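Side-chain contacts in lombricine kinase (Urechis caupo, PDB 3JPZ), which catalyses the reversible transfer of a phosphoryl group between ATP and the guanidino compound lombricine: residues Thr120-Arg125 / Leu264-Ala269; Ile175-Leu180 / Asn208-Leu213; Glu249-Lys252 / Glu257-Trp260; His287-His292 / Lys345-Met350; Pro293-Ile298 / Asp319-Ser324. One frame throughout, in Å; residues are numbered along the deposited sequence.

Contact 1 (Thr120-Arg125 / Leu264-Ala269)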
# COMPACT_ATOMS: atom_id res chain seq x y z
N THR A 120 12.89 -12.36 -18.75
CA THR A 120 12.79 -13.22 -17.60
C THR A 120 13.10 -12.38 -16.38
O THR A 120 13.35 -11.19 -16.50
CB THR A 120 13.76 -14.41 -17.68
OG1 THR A 120 13.40 -15.37 -16.67
CG2 THR A 120 15.20 -13.95 -17.47
N GLY A 121 13.07 -13.01 -15.22
CA GLY A 121 13.45 -12.33 -14.00
C GLY A 121 14.45 -13.20 -13.27
O GLY A 121 14.49 -14.41 -13.46
N ARG A 122 15.24 -12.57 -12.43
CA ARG A 122 16.18 -13.30 -11.60
C ARG A 122 16.14 -12.72 -10.21
O ARG A 122 16.01 -11.51 -10.03
CB ARG A 122 17.59 -13.21 -12.19
CG ARG A 122 17.75 -13.97 -13.50
CD ARG A 122 17.64 -15.47 -13.28
NE ARG A 122 17.86 -16.23 -14.50
CZ ARG A 122 16.90 -16.55 -15.37
NH1 ARG A 122 15.66 -16.17 -15.16
NH2 ARG A 122 17.19 -17.25 -16.46
N GLY A 123 16.19 -13.60 -9.22
CA GLY A 123 16.45 -13.20 -7.85
C GLY A 123 17.92 -13.41 -7.52
O GLY A 123 18.58 -14.24 -8.14
N ILE A 124 18.43 -12.65 -6.56
CA ILE A 124 19.81 -12.81 -6.11
C ILE A 124 19.80 -13.58 -4.80
O ILE A 124 19.26 -13.12 -3.80
CB ILE A 124 20.48 -11.44 -5.93
CG1 ILE A 124 20.28 -10.56 -7.18
CG2 ILE A 124 21.96 -11.60 -5.62
CD1 ILE A 124 20.84 -11.17 -8.46
N ARG A 125 20.38 -14.77 -4.80
CA ARG A 125 20.32 -15.65 -3.63
C ARG A 125 20.93 -14.97 -2.41
O ARG A 125 21.91 -14.23 -2.52
CB ARG A 125 21.02 -16.98 -3.91
CG ARG A 125 21.09 -17.91 -2.71
CD ARG A 125 21.35 -19.34 -3.12
NE ARG A 125 20.18 -19.95 -3.76
CZ ARG A 125 20.22 -21.04 -4.51
NH1 ARG A 125 21.37 -21.67 -4.73
NH2 ARG A 125 19.11 -21.52 -5.04
N LEU A 264 11.86 -26.09 -9.17
CA LEU A 264 11.06 -24.95 -9.60
C LEU A 264 11.79 -24.06 -10.59
O LEU A 264 11.26 -23.05 -11.03
CB LEU A 264 10.66 -24.11 -8.39
CG LEU A 264 9.68 -24.82 -7.45
CD1 LEU A 264 9.28 -23.89 -6.31
CD2 LEU A 264 8.47 -25.29 -8.24
N GLY A 265 13.01 -24.45 -10.95
CA GLY A 265 13.83 -23.63 -11.82
C GLY A 265 14.12 -22.31 -11.15
O GLY A 265 14.44 -22.27 -9.96
N TYR A 266 14.01 -21.23 -11.90
CA TYR A 266 14.34 -19.92 -11.35
C TYR A 266 13.25 -19.43 -10.43
O TYR A 266 12.06 -19.43 -10.77
CB TYR A 266 14.64 -18.92 -12.47
CG TYR A 266 15.94 -19.25 -13.15
CD1 TYR A 266 17.15 -19.14 -12.45
CD2 TYR A 266 15.98 -19.72 -14.45
CE1 TYR A 266 18.34 -19.46 -13.05
CE2 TYR A 266 17.17 -20.04 -15.06
CZ TYR A 266 18.35 -19.91 -14.35
OH TYR A 266 19.55 -20.23 -14.95
N LEU A 267 13.67 -19.02 -9.24
CA LEU A 267 12.75 -18.61 -8.21
C LEU A 267 12.48 -17.12 -8.32
O LEU A 267 13.39 -16.32 -8.53
CB LEU A 267 13.31 -18.95 -6.84
CG LEU A 267 13.39 -20.45 -6.53
CD1 LEU A 267 14.42 -20.72 -5.44
CD2 LEU A 267 12.03 -21.01 -6.15
N CYS A 268 11.21 -16.77 -8.18
CA CYS A 268 10.78 -15.38 -8.18
C CYS A 268 9.72 -15.26 -7.09
O CYS A 268 9.28 -16.26 -6.55
CB CYS A 268 10.20 -15.03 -9.54
SG CYS A 268 8.92 -16.19 -10.04
N ALA A 269 9.31 -14.04 -6.76
CA ALA A 269 8.39 -13.85 -5.64
C ALA A 269 7.01 -14.36 -6.02
O ALA A 269 6.33 -14.97 -5.21
CB ALA A 269 8.34 -12.40 -5.24
O HOH W 1 20.06 -17.75 -16.09
O HOH W 2 15.89 -16.56 -9.90
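Arg122 and Tyr266 give a worked example of an arginine stacked flat on a phenol ring. The guanidinium lies over one face of the ring at 12° to its plane, and CZ of Arg122 sits 3.5 Å from the Tyr266 ring centroid, a cation-pi contact. CD of Arg122 adds a CH-pi contact on the same face. The bend at chi2 (-67°) turns a chain that starts away from Tyr266 back over it.

Hydrogen bonds fix the rotation of the group. Arg122 NH1 gives one to Gly121 O at 2.7 Å, from above the carbonyl plane, and another to Thr120 OG1 at 2.8 Å.

Two waters bridge the segments. Water 1, at the guanidinium edge, accepts from Arg122 NH2 and is bonded to Tyr266 OH; water 2 joins Gly123 N to Leu267 O.

Arg122 is about 8 Å, side chain to side chain, from the ADP-binding Arg223. Its charge, partly balanced by the pi face and by the two oxygen acceptors, probably still adds to the positive potential there.

Contact 2 (Ile175-Leu180 / Asn208-Leu213)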
# COMPACT_ATOMS: atom_id res chain seq x y z
N ILE A 175 11.51 6.87 -21.78
CA ILE A 175 10.13 6.69 -22.21
C ILE A 175 10.06 6.43 -23.70
O ILE A 175 9.26 5.62 -24.17
CB ILE A 175 9.26 7.92 -21.86
CG1 ILE A 175 8.80 7.85 -20.41
CG2 ILE A 175 8.05 8.00 -22.78
CD1 ILE A 175 7.71 8.83 -20.05
N ALA A 176 10.92 7.11 -24.45
CA ALA A 176 10.96 6.98 -25.90
C ALA A 176 11.44 5.59 -26.31
O ALA A 176 10.97 5.01 -27.29
CB ALA A 176 11.87 8.04 -26.49
N ASP A 177 12.39 5.06 -25.55
CA ASP A 177 12.89 3.70 -25.73
C ASP A 177 11.93 2.67 -25.18
O ASP A 177 12.16 1.46 -25.30
CB ASP A 177 14.23 3.54 -25.02
CG ASP A 177 15.30 4.48 -25.54
OD1 ASP A 177 15.29 4.75 -26.76
OD2 ASP A 177 16.14 4.93 -24.74
N HIS A 178 10.84 3.13 -24.56
CA HIS A 178 9.94 2.26 -23.82
C HIS A 178 10.72 1.42 -22.81
O HIS A 178 10.43 0.24 -22.61
CB HIS A 178 9.17 1.32 -24.74
CG HIS A 178 8.60 1.99 -25.96
ND1 HIS A 178 7.60 2.93 -25.89
CD2 HIS A 178 8.88 1.83 -27.27
CE1 HIS A 178 7.29 3.33 -27.11
NE2 HIS A 178 8.05 2.68 -27.97
N PHE A 179 11.73 2.03 -22.18
CA PHE A 179 12.59 1.37 -21.21
C PHE A 179 12.25 1.74 -19.76
O PHE A 179 12.89 1.26 -18.83
CB PHE A 179 14.05 1.77 -21.43
CG PHE A 179 14.71 1.08 -22.58
CD1 PHE A 179 14.08 0.07 -23.28
CD2 PHE A 179 16.00 1.43 -22.94
CE1 PHE A 179 14.71 -0.56 -24.33
CE2 PHE A 179 16.64 0.80 -23.99
CZ PHE A 179 16.00 -0.19 -24.69
N LEU A 180 11.28 2.62 -19.57
CA LEU A 180 11.00 3.12 -18.24
C LEU A 180 10.00 2.25 -17.50
O LEU A 180 9.06 1.73 -18.09
CB LEU A 180 10.46 4.55 -18.30
CG LEU A 180 10.36 5.23 -16.94
CD1 LEU A 180 11.71 5.80 -16.53
CD2 LEU A 180 9.29 6.31 -16.95
N ASN A 208 24.29 -0.07 -25.21
CA ASN A 208 24.28 1.05 -26.15
C ASN A 208 23.34 0.83 -27.34
O ASN A 208 22.73 1.78 -27.83
CB ASN A 208 25.70 1.31 -26.64
CG ASN A 208 26.63 1.67 -25.50
OD1 ASN A 208 26.18 1.98 -24.40
ND2 ASN A 208 27.93 1.63 -25.76
N GLU A 209 23.23 -0.41 -27.80
CA GLU A 209 22.39 -0.72 -28.96
C GLU A 209 20.91 -0.68 -28.61
O GLU A 209 20.06 -0.62 -29.49
CB GLU A 209 22.75 -2.09 -29.55
CG GLU A 209 24.06 -2.11 -30.33
CD GLU A 209 24.29 -3.41 -31.08
OE1 GLU A 209 23.44 -3.77 -31.93
OE2 GLU A 209 25.31 -4.07 -30.83
N LYS A 210 20.62 -0.72 -27.31
CA LYS A 210 19.24 -0.73 -26.83
C LYS A 210 18.54 -2.03 -27.24
O LYS A 210 17.41 -2.03 -27.73
CB LYS A 210 18.47 0.48 -27.34
CG LYS A 210 19.09 1.82 -26.94
CD LYS A 210 18.15 2.98 -27.21
CE LYS A 210 18.75 4.30 -26.75
NZ LYS A 210 18.13 5.45 -27.46
N THR A 211 19.24 -3.13 -27.03
CA THR A 211 18.72 -4.46 -27.33
C THR A 211 18.77 -5.35 -26.09
O THR A 211 18.31 -6.49 -26.12
CB THR A 211 19.56 -5.14 -28.42
OG1 THR A 211 20.94 -5.09 -28.04
CG2 THR A 211 19.37 -4.45 -29.76
N PHE A 212 19.35 -4.83 -25.01
CA PHE A 212 19.42 -5.56 -23.76
C PHE A 212 19.12 -4.58 -22.63
O PHE A 212 19.85 -3.62 -22.43
CB PHE A 212 20.80 -6.19 -23.57
CG PHE A 212 20.80 -7.37 -22.64
CD1 PHE A 212 20.04 -8.49 -22.92
CD2 PHE A 212 21.58 -7.36 -21.49
CE1 PHE A 212 20.04 -9.57 -22.07
CE2 PHE A 212 21.59 -8.44 -20.64
CZ PHE A 212 20.82 -9.55 -20.93
N LEU A 213 18.04 -4.85 -21.91
CA LEU A 213 17.50 -3.92 -20.94
C LEU A 213 17.39 -4.60 -19.58
O LEU A 213 16.98 -5.74 -19.48
CB LEU A 213 16.13 -3.44 -21.39
CG LEU A 213 15.26 -2.74 -20.35
CD1 LEU A 213 15.82 -1.36 -19.99
CD2 LEU A 213 13.83 -2.64 -20.88
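Lys210 spans two kinds of neighbour, Phe179 at its root and Asp177 at its tip, and shows how one long side chain can serve a core and a surface at once. CB of Lys210 abuts the edge of the Phe179 ring, 3.7 Å from CZ, and CG of Lys210 follows at 4.0 Å from CE2 of the same ring. Extended beyond CG, the chain then leaves the ring and runs across the carboxylate of Asp177. There CD of Lys210 passes 3.4 Å from OD1 of Asp177, while CE comes equally near to OD2 of that carboxylate. The chain ends in a salt bridge, NZ of Lys210 bonding to Asp177 OD1 at 3.0 Å on its syn side, 25° out of the carboxylate plane, with a weak second bond to OD2. Asp177 OD1 also takes a weak bond from Gln173.

The Phe179 ring is held between two aliphatic groups. Asp177 CB lies on one face, and Leu213 CD1 makes a CH-pi contact on the other, 4.1 Å from the ring centroid; Leu213 CD2 is 3.6 Å from Phe179 CD1. His206 and Met227 also touch the ring.

The first segment ends helix 168-176 in a Schellman motif at His178, a predicted ATP-binding residue. The second carries the turn of the antiparallel hairpin formed by strands 203-207 and 212-216, so the arrangement is a helix C-terminus packed on a hairpin of the large antiparallel sheet of the catalytic domain.

Contact 3 (Glu249-Lys252 / Glu257-Trp260)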
# COMPACT_ATOMS: atom_id res chain seq x y z
N GLU A 249 28.30 -14.63 -14.29
CA GLU A 249 29.72 -14.92 -14.15
C GLU A 249 30.38 -13.80 -13.38
O GLU A 249 31.22 -14.04 -12.51
CB GLU A 249 30.39 -15.08 -15.52
CG GLU A 249 31.49 -16.13 -15.54
CD GLU A 249 32.34 -16.06 -16.79
OE1 GLU A 249 31.88 -15.47 -17.80
OE2 GLU A 249 33.47 -16.59 -16.78
N GLN A 250 30.00 -12.57 -13.69
CA GLN A 250 30.46 -11.42 -12.93
C GLN A 250 30.02 -11.54 -11.48
O GLN A 250 30.77 -11.24 -10.56
CB GLN A 250 29.92 -10.13 -13.54
CG GLN A 250 30.47 -9.84 -14.92
CD GLN A 250 31.99 -9.83 -14.95
OE1 GLN A 250 32.64 -9.44 -13.99
NE2 GLN A 250 32.56 -10.26 -16.07
N MET A 251 28.79 -12.01 -11.29
CA MET A 251 28.20 -12.11 -9.98
C MET A 251 28.96 -13.09 -9.09
O MET A 251 29.03 -12.90 -7.88
CB MET A 251 26.73 -12.55 -10.09
CG MET A 251 25.79 -11.39 -10.34
SD MET A 251 24.12 -11.91 -10.87
CE MET A 251 23.69 -13.06 -9.57
N LYS A 252 29.55 -14.12 -9.68
CA LYS A 252 30.27 -15.11 -8.89
C LYS A 252 31.60 -14.57 -8.36
O LYS A 252 32.14 -15.09 -7.38
CB LYS A 252 30.48 -16.41 -9.66
CG LYS A 252 29.39 -17.44 -9.40
CD LYS A 252 29.96 -18.84 -9.22
CE LYS A 252 29.01 -19.73 -8.42
NZ LYS A 252 28.99 -19.40 -6.97
N GLU A 257 24.73 -15.56 -6.79
CA GLU A 257 24.18 -16.46 -7.79
C GLU A 257 22.67 -16.27 -7.89
O GLU A 257 22.01 -15.92 -6.92
CB GLU A 257 24.49 -17.91 -7.40
CG GLU A 257 23.96 -18.31 -6.02
CD GLU A 257 24.59 -19.59 -5.50
OE1 GLU A 257 25.64 -20.00 -6.05
OE2 GLU A 257 24.05 -20.18 -4.55
N TYR A 258 22.13 -16.50 -9.08
CA TYR A 258 20.68 -16.47 -9.26
C TYR A 258 20.03 -17.49 -8.33
O TYR A 258 20.56 -18.57 -8.12
CB TYR A 258 20.29 -16.78 -10.71
CG TYR A 258 20.83 -15.82 -11.75
CD1 TYR A 258 20.99 -14.47 -11.48
CD2 TYR A 258 21.14 -16.27 -13.03
CE1 TYR A 258 21.47 -13.60 -12.43
CE2 TYR A 258 21.62 -15.41 -13.99
CZ TYR A 258 21.78 -14.08 -13.69
OH TYR A 258 22.25 -13.22 -14.65
N MET A 259 18.87 -17.15 -7.78
CA MET A 259 18.06 -18.12 -7.06
C MET A 259 17.52 -19.14 -8.05
O MET A 259 16.83 -18.78 -9.00
CB MET A 259 16.88 -17.45 -6.38
CG MET A 259 17.25 -16.49 -5.28
SD MET A 259 15.76 -15.65 -4.72
CE MET A 259 16.48 -14.32 -3.75
N TRP A 260 17.81 -20.41 -7.80
CA TRP A 260 17.40 -21.47 -8.70
C TRP A 260 17.44 -22.80 -7.97
O TRP A 260 18.43 -23.12 -7.31
CB TRP A 260 18.34 -21.53 -9.90
CG TRP A 260 18.06 -22.67 -10.85
CD1 TRP A 260 17.24 -22.64 -11.94
CD2 TRP A 260 18.60 -24.00 -10.78
NE1 TRP A 260 17.24 -23.86 -12.56
CE2 TRP A 260 18.06 -24.72 -11.87
CE3 TRP A 260 19.48 -24.65 -9.91
CZ2 TRP A 260 18.37 -26.06 -12.10
CZ3 TRP A 260 19.79 -25.98 -10.15
CH2 TRP A 260 19.24 -26.67 -11.24
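Met251, near the end of helix 233-252, and Glu257, in the extended loop that returns past it, bring their CA atoms to 6.3 Å, the nearest pair of CA atoms between the two segments. Met251 points toward the loop, and the bend of its chain at chi3 (53°) turns the methyl group toward the returning backbone, with CE of Met251 3.8 Å from the carbonyl C of Glu257.

The sulfur meets Tyr258 obliquely: Met251 SD is 3.5 Å from CE1 and lies 54° off the ring normal, and the two side chains cross at about a right angle. A hydrogen bond between Tyr258 OH and Leu244 O fixes the far end of the ring on the same helix. On the outside, Lys252 NZ forms a loose salt bridge with Glu257 OE1 at 3.5 Å; this lysine is poorly ordered. Arg125 holds the other carboxylate oxygen, OE2.

The whole is a Met-aromatic contact that holds the returning loop against the last turns of the helix it has just left, where the chain runs into strand 260-261.

Contact 4 (His287-His292 / Lys345-Met350)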
# COMPACT_ATOMS: atom_id res chain seq x y z
N HIS A 287 -3.59 -8.87 -40.33
CA HIS A 287 -4.76 -8.18 -40.84
C HIS A 287 -5.95 -9.11 -40.96
O HIS A 287 -7.01 -8.86 -40.41
CB HIS A 287 -4.45 -7.54 -42.20
CG HIS A 287 -3.44 -6.44 -42.13
ND1 HIS A 287 -3.63 -5.30 -41.37
CD2 HIS A 287 -2.24 -6.28 -42.73
CE1 HIS A 287 -2.59 -4.50 -41.51
NE2 HIS A 287 -1.73 -5.07 -42.33
N GLN A 288 -5.76 -10.22 -41.67
CA GLN A 288 -6.86 -11.09 -42.04
C GLN A 288 -7.23 -12.04 -40.92
O GLN A 288 -8.40 -12.29 -40.66
CB GLN A 288 -6.48 -11.90 -43.28
CG GLN A 288 -6.28 -11.03 -44.50
CD GLN A 288 -7.40 -10.04 -44.67
OE1 GLN A 288 -8.56 -10.42 -44.80
NE2 GLN A 288 -7.06 -8.75 -44.65
N LEU A 289 -6.22 -12.55 -40.23
CA LEU A 289 -6.42 -13.65 -39.30
C LEU A 289 -7.17 -13.18 -38.06
O LEU A 289 -7.93 -13.94 -37.45
CB LEU A 289 -5.08 -14.28 -38.91
CG LEU A 289 -5.18 -15.55 -38.08
CD1 LEU A 289 -5.98 -16.61 -38.84
CD2 LEU A 289 -3.80 -16.08 -37.72
N SER A 290 -6.95 -11.93 -37.69
CA SER A 290 -7.60 -11.34 -36.53
C SER A 290 -9.09 -11.10 -36.79
O SER A 290 -9.86 -10.89 -35.85
CB SER A 290 -6.94 -10.02 -36.17
OG SER A 290 -6.95 -9.14 -37.28
N LYS A 291 -9.48 -11.12 -38.05
CA LYS A 291 -10.89 -11.02 -38.40
C LYS A 291 -11.50 -12.41 -38.54
O LYS A 291 -12.71 -12.55 -38.72
CB LYS A 291 -11.07 -10.25 -39.71
CG LYS A 291 -10.30 -8.95 -39.79
CD LYS A 291 -10.55 -8.24 -41.12
CE LYS A 291 -9.44 -7.24 -41.47
NZ LYS A 291 -9.00 -6.42 -40.30
N HIS A 292 -10.65 -13.43 -38.46
CA HIS A 292 -11.12 -14.81 -38.60
C HIS A 292 -11.86 -15.25 -37.34
O HIS A 292 -11.38 -15.03 -36.23
CB HIS A 292 -9.95 -15.75 -38.89
CG HIS A 292 -10.38 -17.10 -39.39
ND1 HIS A 292 -10.75 -18.12 -38.54
CD2 HIS A 292 -10.50 -17.59 -40.64
CE1 HIS A 292 -11.08 -19.19 -39.25
NE2 HIS A 292 -10.94 -18.89 -40.53
N LYS A 345 4.91 -18.72 -36.62
CA LYS A 345 5.03 -19.17 -38.00
C LYS A 345 3.68 -19.66 -38.52
O LYS A 345 3.31 -19.40 -39.65
CB LYS A 345 6.09 -20.27 -38.08
CG LYS A 345 6.25 -20.91 -39.45
CD LYS A 345 6.55 -19.89 -40.52
CE LYS A 345 7.02 -20.53 -41.82
NZ LYS A 345 6.04 -21.53 -42.32
N LYS A 346 2.93 -20.38 -37.68
CA LYS A 346 1.61 -20.87 -38.07
C LYS A 346 0.64 -19.71 -38.29
O LYS A 346 -0.14 -19.72 -39.24
CB LYS A 346 1.04 -21.84 -37.03
CG LYS A 346 1.91 -23.08 -36.81
CD LYS A 346 1.28 -24.09 -35.85
CE LYS A 346 2.34 -25.03 -35.27
NZ LYS A 346 1.84 -25.85 -34.12
N LEU A 347 0.67 -18.74 -37.38
CA LEU A 347 -0.16 -17.56 -37.50
C LEU A 347 0.08 -16.91 -38.85
O LEU A 347 -0.86 -16.55 -39.56
CB LEU A 347 0.14 -16.58 -36.37
CG LEU A 347 -0.27 -17.07 -34.98
CD1 LEU A 347 0.38 -16.24 -33.87
CD2 LEU A 347 -1.78 -17.06 -34.84
N ILE A 348 1.35 -16.77 -39.21
CA ILE A 348 1.74 -16.19 -40.49
C ILE A 348 1.27 -17.05 -41.67
O ILE A 348 0.79 -16.51 -42.66
CB ILE A 348 3.26 -15.99 -40.57
CG1 ILE A 348 3.70 -14.89 -39.61
CG2 ILE A 348 3.68 -15.63 -41.99
CD1 ILE A 348 5.19 -14.89 -39.31
N ASP A 349 1.43 -18.37 -41.57
CA ASP A 349 0.95 -19.28 -42.60
C ASP A 349 -0.54 -19.04 -42.87
O ASP A 349 -1.00 -19.03 -44.00
CB ASP A 349 1.15 -20.75 -42.19
CG ASP A 349 2.61 -21.16 -42.17
OD1 ASP A 349 3.46 -20.40 -42.67
OD2 ASP A 349 2.91 -22.25 -41.64
N MET A 350 -1.30 -18.84 -41.80
CA MET A 350 -2.74 -18.64 -41.94
C MET A 350 -3.01 -17.27 -42.51
O MET A 350 -3.92 -17.09 -43.32
CB MET A 350 -3.43 -18.77 -40.59
CG MET A 350 -3.32 -20.14 -39.96
SD MET A 350 -3.97 -20.11 -38.28
CE MET A 350 -3.95 -21.84 -37.88
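The flat group that Leu289 meets across this contact is a peptide rather than a ring: CD2 of Leu289 lies 3.5 Å from the carbonyl O of Leu347, on helix 333-355. The carboxylate of Asp349, on the same helix, belongs to another pattern. OD1 of Asp349 uses its syn lone pair to accept from Lys345 NZ at 2.8 Å, a salt bridge one helical turn long that stays within the helix.

The contact itself illustrates how a single leucine can wedge against a helix with both of its methyl groups. CG of Leu289 stands anti to the backbone N (chi1 -172°), which carries the branch to the helix. CD2 of Leu289 reaches CD2 of Leu347 at 3.7 Å, the two side chains crossing at about a right angle, while its CD1 rests 3.8 Å from CB of Met350. The sulfur of Met350 flanks both Leu289 methyls at 4.1 Å, and the methyl CE beyond it leads away from the contact. All three residues are buried.

Backbone hydrogen bonds help to place the turn: the carboxylate of Glu351, on the same helix, accepts from the N-H groups of Gln288 and Leu289. The 3-10 turn 289-291 thus docks on helix 333-355, with Phe295 and Ile298 of helix 295-301 packing alongside and Ile323 of strand 320-325 touching Leu347 from the sheet.

Contact 5 (Pro293-Ile298 / Asp319-Ser324)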
# COMPACT_ATOMS: atom_id res chain seq x y z
N PRO A 293 -13.03 -15.88 -37.52
CA PRO A 293 -13.87 -16.37 -36.42
C PRO A 293 -13.15 -17.28 -35.43
O PRO A 293 -13.55 -17.33 -34.27
CB PRO A 293 -14.97 -17.15 -37.14
CG PRO A 293 -15.03 -16.57 -38.50
CD PRO A 293 -13.64 -16.14 -38.84
N LYS A 294 -12.10 -17.97 -35.87
CA LYS A 294 -11.40 -18.92 -35.02
C LYS A 294 -10.07 -18.35 -34.52
O LYS A 294 -9.19 -19.08 -34.06
CB LYS A 294 -11.15 -20.23 -35.77
CG LYS A 294 -12.43 -20.88 -36.32
CD LYS A 294 -12.47 -22.38 -36.03
CE LYS A 294 -13.17 -23.17 -37.14
NZ LYS A 294 -14.65 -22.98 -37.16
N PHE A 295 -9.94 -17.04 -34.60
CA PHE A 295 -8.69 -16.37 -34.26
C PHE A 295 -8.29 -16.67 -32.82
O PHE A 295 -7.17 -17.10 -32.55
CB PHE A 295 -8.84 -14.86 -34.49
CG PHE A 295 -7.65 -14.04 -34.08
CD1 PHE A 295 -6.36 -14.41 -34.42
CD2 PHE A 295 -7.84 -12.86 -33.37
CE1 PHE A 295 -5.28 -13.64 -34.05
CE2 PHE A 295 -6.75 -12.08 -32.99
CZ PHE A 295 -5.48 -12.47 -33.33
N GLU A 296 -9.23 -16.46 -31.91
CA GLU A 296 -9.00 -16.66 -30.48
C GLU A 296 -8.71 -18.12 -30.19
O GLU A 296 -7.83 -18.46 -29.40
CB GLU A 296 -10.24 -16.25 -29.70
CG GLU A 296 -9.92 -15.62 -28.38
CD GLU A 296 -9.13 -14.35 -28.57
OE1 GLU A 296 -9.57 -13.50 -29.36
OE2 GLU A 296 -8.06 -14.24 -27.95
N ASP A 297 -9.48 -18.98 -30.84
CA ASP A 297 -9.30 -20.41 -30.72
C ASP A 297 -7.85 -20.76 -31.05
O ASP A 297 -7.21 -21.53 -30.35
CB ASP A 297 -10.22 -21.17 -31.69
CG ASP A 297 -11.60 -20.53 -31.85
OD1 ASP A 297 -11.72 -19.29 -31.89
OD2 ASP A 297 -12.58 -21.30 -31.97
N ILE A 298 -7.36 -20.17 -32.14
CA ILE A 298 -6.06 -20.52 -32.70
C ILE A 298 -4.93 -20.16 -31.75
O ILE A 298 -4.02 -20.94 -31.50
CB ILE A 298 -5.86 -19.80 -34.05
CG1 ILE A 298 -6.74 -20.47 -35.12
CG2 ILE A 298 -4.39 -19.83 -34.45
CD1 ILE A 298 -7.14 -19.55 -36.25
N ASP A 319 -3.44 -3.89 -36.61
CA ASP A 319 -3.58 -5.32 -36.51
C ASP A 319 -2.27 -5.99 -36.11
O ASP A 319 -2.03 -7.14 -36.46
CB ASP A 319 -4.09 -5.89 -37.83
CG ASP A 319 -5.41 -5.28 -38.23
OD1 ASP A 319 -6.14 -4.84 -37.33
OD2 ASP A 319 -5.70 -5.23 -39.45
N VAL A 320 -1.44 -5.26 -35.38
CA VAL A 320 -0.23 -5.83 -34.81
C VAL A 320 -0.51 -6.27 -33.37
O VAL A 320 -0.86 -5.46 -32.51
CB VAL A 320 0.93 -4.83 -34.80
CG1 VAL A 320 2.16 -5.46 -34.15
CG2 VAL A 320 1.24 -4.35 -36.23
N TYR A 321 -0.38 -7.56 -33.13
CA TYR A 321 -0.61 -8.11 -31.81
C TYR A 321 0.68 -8.53 -31.14
O TYR A 321 1.60 -9.02 -31.79
CB TYR A 321 -1.53 -9.31 -31.90
CG TYR A 321 -2.89 -8.97 -32.40
CD1 TYR A 321 -3.14 -8.84 -33.75
CD2 TYR A 321 -3.93 -8.77 -31.52
CE1 TYR A 321 -4.40 -8.52 -34.21
CE2 TYR A 321 -5.18 -8.44 -31.97
CZ TYR A 321 -5.41 -8.33 -33.31
OH TYR A 321 -6.67 -8.01 -33.75
N ASP A 322 0.75 -8.31 -29.84
CA ASP A 322 1.80 -8.87 -29.04
C ASP A 322 1.42 -10.31 -28.73
O ASP A 322 0.40 -10.58 -28.09
CB ASP A 322 1.98 -8.09 -27.76
CG ASP A 322 3.06 -8.67 -26.89
OD1 ASP A 322 2.93 -9.84 -26.46
OD2 ASP A 322 4.06 -7.97 -26.65
N ILE A 323 2.23 -11.23 -29.22
CA ILE A 323 1.98 -12.65 -29.09
C ILE A 323 3.14 -13.24 -28.32
O ILE A 323 4.30 -12.98 -28.62
CB ILE A 323 1.85 -13.29 -30.47
CG1 ILE A 323 0.62 -12.73 -31.18
CG2 ILE A 323 1.78 -14.81 -30.37
CD1 ILE A 323 -0.68 -13.36 -30.77
N SER A 324 2.81 -14.03 -27.31
CA SER A 324 3.80 -14.56 -26.40
C SER A 324 3.45 -15.99 -26.01
O SER A 324 2.34 -16.45 -26.26
CB SER A 324 3.89 -13.69 -25.14
OG SER A 324 2.61 -13.56 -24.53
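Phe295 and Tyr321 are brought together by their first torsions. In Phe295, CG stands anti to the backbone N (chi1 175°), carrying the ring out from the first turn of helix 295-301 toward the sheet. In Tyr321, CG is anti to the carbonyl carbon (chi1 -64°), and the ring stands off strand 320-325 with one face offered to the helix. The reach of the two side chains is considerable, since their CA atoms remain 11.8 Å apart.

The outcome is an edge-to-face, or T-shaped, pair, a classic solution to packing two aromatic groups. Its ring centroids lie 5.3 Å apart and the planes meet at 64°. Two atoms of Phe295 do the touching: CE2 is 4.0 Å from Tyr321 CZ, while CZ of Phe295 stands above the middle of the tyrosine ring. Ser290 and Lys306 touch both side chains.

Tyr321 is about 7 Å, side chain to side chain, from Thr309, which binds ADP. The attraction is probably that of slightly positive C-H groups for the electron-rich face of a phenol, directional yet involving no formal charge, and it joins helix to sheet at the border of the nucleotide site.

From the N terminus, strand 113-122 opens contact 1, whose long loop closes only at 264-269. Contacts 2 and 3 nest inside it in series: contact 2 ties the end of helix 168-176 to the hairpin beginning strand 212-216, and contact 3 closes a very short return after helix 233-252. Contacts 1 and 3 touch, Gly123 and Arg125 meeting Met259 and Trp260. Further along, contact 4 opens after strand 279-285 and closes on helix 333-355, with contact 5 nested inside and touching it, their centres about 7 Å apart. No loops cross. Contacts 1, 2 and 5 reach the same eight-stranded antiparallel sheet, while contacts 3 and 4 lie on opposite sides of the chain's centre.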